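Local atomic coordinates of extracellular ligand-binding receptor (Rhodopseudomonas palustris, PDB entry 4F06), a protein that binds aromatic acids such as p-hydroxybenzoic acid and probably delivers them, as the solute-binding component, to an ABC transporter. Residues A[195-201]-A[224-230]. Numbering follows the deposited sequence.
Sequences ADMIFTF and GVKLMST. With PHB (p-hydroxybenzoic acid), chain B.
The methyl end of Met-197 meets the aliphatic part of Lys-226 because the selenomethionine runs out with CG anti to the backbone N (chi1 -180°) and bends at chi3 (-71°). The bend brings CE of Met-197 to 3.9 Å from CD of Lys-226. SE of Met-197 lies beside CB of Met-228, the two side chains pointing the same way. Further along the same face, CD1 of Phe-199 reaches CG of Met-228 at 4.0 Å, and CG2 of Thr-230 meets the edge of the Phe-199 ring. Helix 123-136 packs on Met-197, Phe-199 and Met-228.

On the other face of the sheet, CD1 of Leu-227 touches two methyl groups, CG2 of Ile-198 at 3.7 Å and CG2 of Thr-200 at 3.8 Å. CG1 of Val-225 rests on CG1 of Ile-198. Helix 206-217 covers this side through Tyr-215 and Phe-211.

The backbones pair in parallel. Ile-198 bonds to both residues flanking its bridge partner Leu-227. N of Ile-198 donates to O of Lys-226 at 2.8 Å, and N of Met-228 donates to O of Ile-198 at 2.8 Å; both bonds are nearly straight. At the C-terminal end the bond from N of Thr-230 to O of Thr-200 is weak, at 3.4 Å. At the other end a water bridges O of Asp-196 and O of Gly-224.

OG1 of Thr-230 lies at the edge of the Phe-201 ring and bonds to Asp-232, which also binds the ligand. CE1 of Phe-201 is 3.6 Å from C3 of p-hydroxybenzoic acid, which meets the ring at its edge. Strands 197-201 and 226-230, joined by helix 206-217, form a beta-alpha-beta unit of a periplasmic binding protein, with the C-terminal ends of its strands at the ligand pocket.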
loop_
_atom_site.group_PDB
_atom_site.type_symbol
_atom_site.label_atom_id
_atom_site.label_comp_id
_atom_site.label_asym_id
_atom_site.label_seq_id
_atom_site.Cartn_x
_atom_site.Cartn_y
_atom_site.Cartn_z
ATOM N N ALA A 195 11.754 -22.044 -13.803
ATOM C CA ALA A 195 11.525 -21.603 -12.426
ATOM C C ALA A 195 10.436 -22.442 -11.788
ATOM O O ALA A 195 9.445 -22.837 -12.433
ATOM C CB ALA A 195 11.112 -20.121 -12.426
ATOM N N ASP A 196 10.604 -22.711 -10.492
ATOM C CA ASP A 196 9.572 -23.427 -9.725
ATOM C C ASP A 196 8.614 -22.483 -8.989
ATOM O O ASP A 196 7.611 -22.936 -8.478
ATOM C CB ASP A 196 10.205 -24.439 -8.767
ATOM C CG ASP A 196 11.277 -23.831 -7.914
ATOM O OD1 ASP A 196 10.937 -23.238 -6.884
ATOM O OD2 ASP A 196 12.495 -23.968 -8.238
HETATM N N MSE A 197 8.945 -21.185 -8.926
HETATM C CA MSE A 197 8.110 -20.207 -8.266
HETATM C C MSE A 197 8.295 -18.878 -9.000
HETATM O O MSE A 197 9.402 -18.569 -9.509
HETATM C CB MSE A 197 8.506 -20.058 -6.788
HETATM C CG MSE A 197 7.672 -19.040 -5.996
HETATM SE SE MSE A 197 8.135 -18.985 -4.135
HETATM C CE MSE A 197 7.380 -20.710 -3.638
ATOM N N ILE A 198 7.226 -18.089 -9.053
ATOM C CA ILE A 198 7.260 -16.694 -9.526
ATOM C C ILE A 198 7.149 -15.794 -8.318
ATOM O O ILE A 198 6.376 -16.097 -7.393
ATOM C CB ILE A 198 6.015 -16.449 -10.408
ATOM C CG1 ILE A 198 6.093 -17.272 -11.700
ATOM C CG2 ILE A 198 5.866 -14.974 -10.757
ATOM C CD1 ILE A 198 4.732 -17.410 -12.364
ATOM N N PHE A 199 7.917 -14.706 -8.330
ATOM C CA PHE A 199 7.655 -13.595 -7.415
ATOM C C PHE A 199 7.213 -12.405 -8.249
ATOM O O PHE A 199 7.891 -12.060 -9.219
ATOM C CB PHE A 199 8.892 -13.197 -6.594
ATOM C CG PHE A 199 8.659 -11.920 -5.841
ATOM C CD1 PHE A 199 7.768 -11.893 -4.749
ATOM C CD2 PHE A 199 9.266 -10.746 -6.255
ATOM C CE1 PHE A 199 7.493 -10.703 -4.080
ATOM C CE2 PHE A 199 9.002 -9.555 -5.586
ATOM C CZ PHE A 199 8.135 -9.532 -4.496
ATOM N N THR A 200 6.088 -11.787 -7.886
ATOM C CA THR A 200 5.573 -10.671 -8.659
ATOM C C THR A 200 5.035 -9.533 -7.824
ATOM O O THR A 200 4.513 -9.698 -6.710
ATOM C CB THR A 200 4.498 -11.180 -9.667
ATOM O OG1 THR A 200 4.167 -10.153 -10.613
ATOM C CG2 THR A 200 3.248 -11.564 -8.945
ATOM N N PHE A 201 5.173 -8.345 -8.408
ATOM C CA PHE A 201 4.453 -7.155 -8.005
ATOM C C PHE A 201 3.973 -6.415 -9.260
ATOM O O PHE A 201 4.774 -6.236 -10.201
ATOM C CB PHE A 201 5.359 -6.154 -7.248
ATOM C CG PHE A 201 4.773 -4.757 -7.217
ATOM C CD1 PHE A 201 3.716 -4.403 -6.358
ATOM C CD2 PHE A 201 5.249 -3.786 -8.123
ATOM C CE1 PHE A 201 3.135 -3.160 -6.390
ATOM C CE2 PHE A 201 4.663 -2.522 -8.151
ATOM C CZ PHE A 201 3.612 -2.200 -7.297
ATOM N N GLY A 224 2.460 -26.524 -11.351
ATOM C CA GLY A 224 3.264 -26.579 -10.122
ATOM C C GLY A 224 4.228 -25.397 -9.976
ATOM O O GLY A 224 5.115 -25.433 -9.116
ATOM N N VAL A 225 4.069 -24.350 -10.812
ATOM C CA VAL A 225 4.876 -23.139 -10.637
ATOM C C VAL A 225 4.105 -22.283 -9.643
ATOM O O VAL A 225 3.049 -21.749 -9.969
ATOM C CB VAL A 225 5.049 -22.365 -11.963
ATOM C CG1 VAL A 225 5.934 -21.121 -11.735
ATOM C CG2 VAL A 225 5.672 -23.243 -13.039
ATOM N N LYS A 226 4.608 -22.205 -8.411
ATOM C CA LYS A 226 3.906 -21.532 -7.319
ATOM C C LYS A 226 4.004 -20.012 -7.515
ATOM O O LYS A 226 4.928 -19.509 -8.153
ATOM C CB LYS A 226 4.480 -21.924 -5.956
ATOM C CG LYS A 226 4.392 -23.405 -5.692
ATOM C CD LYS A 226 5.058 -23.733 -4.370
ATOM C CE LYS A 226 4.893 -25.211 -4.012
ATOM N NZ LYS A 226 5.207 -25.453 -2.582
ATOM N N LEU A 227 3.006 -19.289 -7.009
ATOM C CA LEU A 227 3.043 -17.837 -7.057
ATOM C C LEU A 227 3.204 -17.257 -5.673
ATOM O O LEU A 227 2.376 -17.525 -4.759
ATOM C CB LEU A 227 1.767 -17.310 -7.687
ATOM C CG LEU A 227 1.663 -15.785 -7.855
ATOM C CD1 LEU A 227 2.779 -15.293 -8.743
ATOM C CD2 LEU A 227 0.327 -15.355 -8.472
HETATM N N MSE A 228 4.265 -16.453 -5.520
HETATM C CA MSE A 228 4.464 -15.612 -4.330
HETATM C C MSE A 228 4.339 -14.168 -4.828
HETATM O O MSE A 228 4.910 -13.773 -5.864
HETATM C CB MSE A 228 5.852 -15.830 -3.719
HETATM C CG MSE A 228 6.217 -14.888 -2.536
HETATM SE SE MSE A 228 5.030 -15.108 -0.986
HETATM C CE MSE A 228 5.640 -16.714 -0.589
ATOM N N SER A 229 3.571 -13.392 -4.114
ATOM C CA SER A 229 3.385 -12.010 -4.500
ATOM C C SER A 229 3.419 -11.145 -3.271
ATOM O O SER A 229 3.305 -11.644 -2.154
ATOM C CB SER A 229 2.060 -11.831 -5.238
ATOM O OG SER A 229 0.955 -12.089 -4.410
ATOM N N THR A 230 3.531 -9.825 -3.438
ATOM C CA THR A 230 3.098 -8.940 -2.378
ATOM C C THR A 230 1.560 -8.891 -2.475
ATOM O O THR A 230 0.919 -9.229 -3.497
ATOM C CB THR A 230 3.742 -7.575 -2.483
ATOM O OG1 THR A 230 3.413 -7.003 -3.762
ATOM C CG2 THR A 230 5.254 -7.658 -2.330
HETATM C "C1'" PHB B . 3.092 2.729 -6.094
HETATM O "O1'" PHB B . 3.942 3.015 -5.240
HETATM O "O2'" PHB B . 3.042 3.303 -7.236
HETATM C C1 PHB B . 2.131 1.625 -5.782
HETATM C C2 PHB B . 2.479 0.624 -4.855
HETATM C C3 PHB B . 1.620 -0.419 -4.604
HETATM C C4 PHB B . 0.424 -0.518 -5.284
HETATM C C5 PHB B . 0.069 0.448 -6.203
HETATM C C6 PHB B . 0.915 1.517 -6.475
HETATM O O4 PHB B . -0.428 -1.547 -5.109
HETATM O O HOH W 1 6.900 -25.183 -6.900
#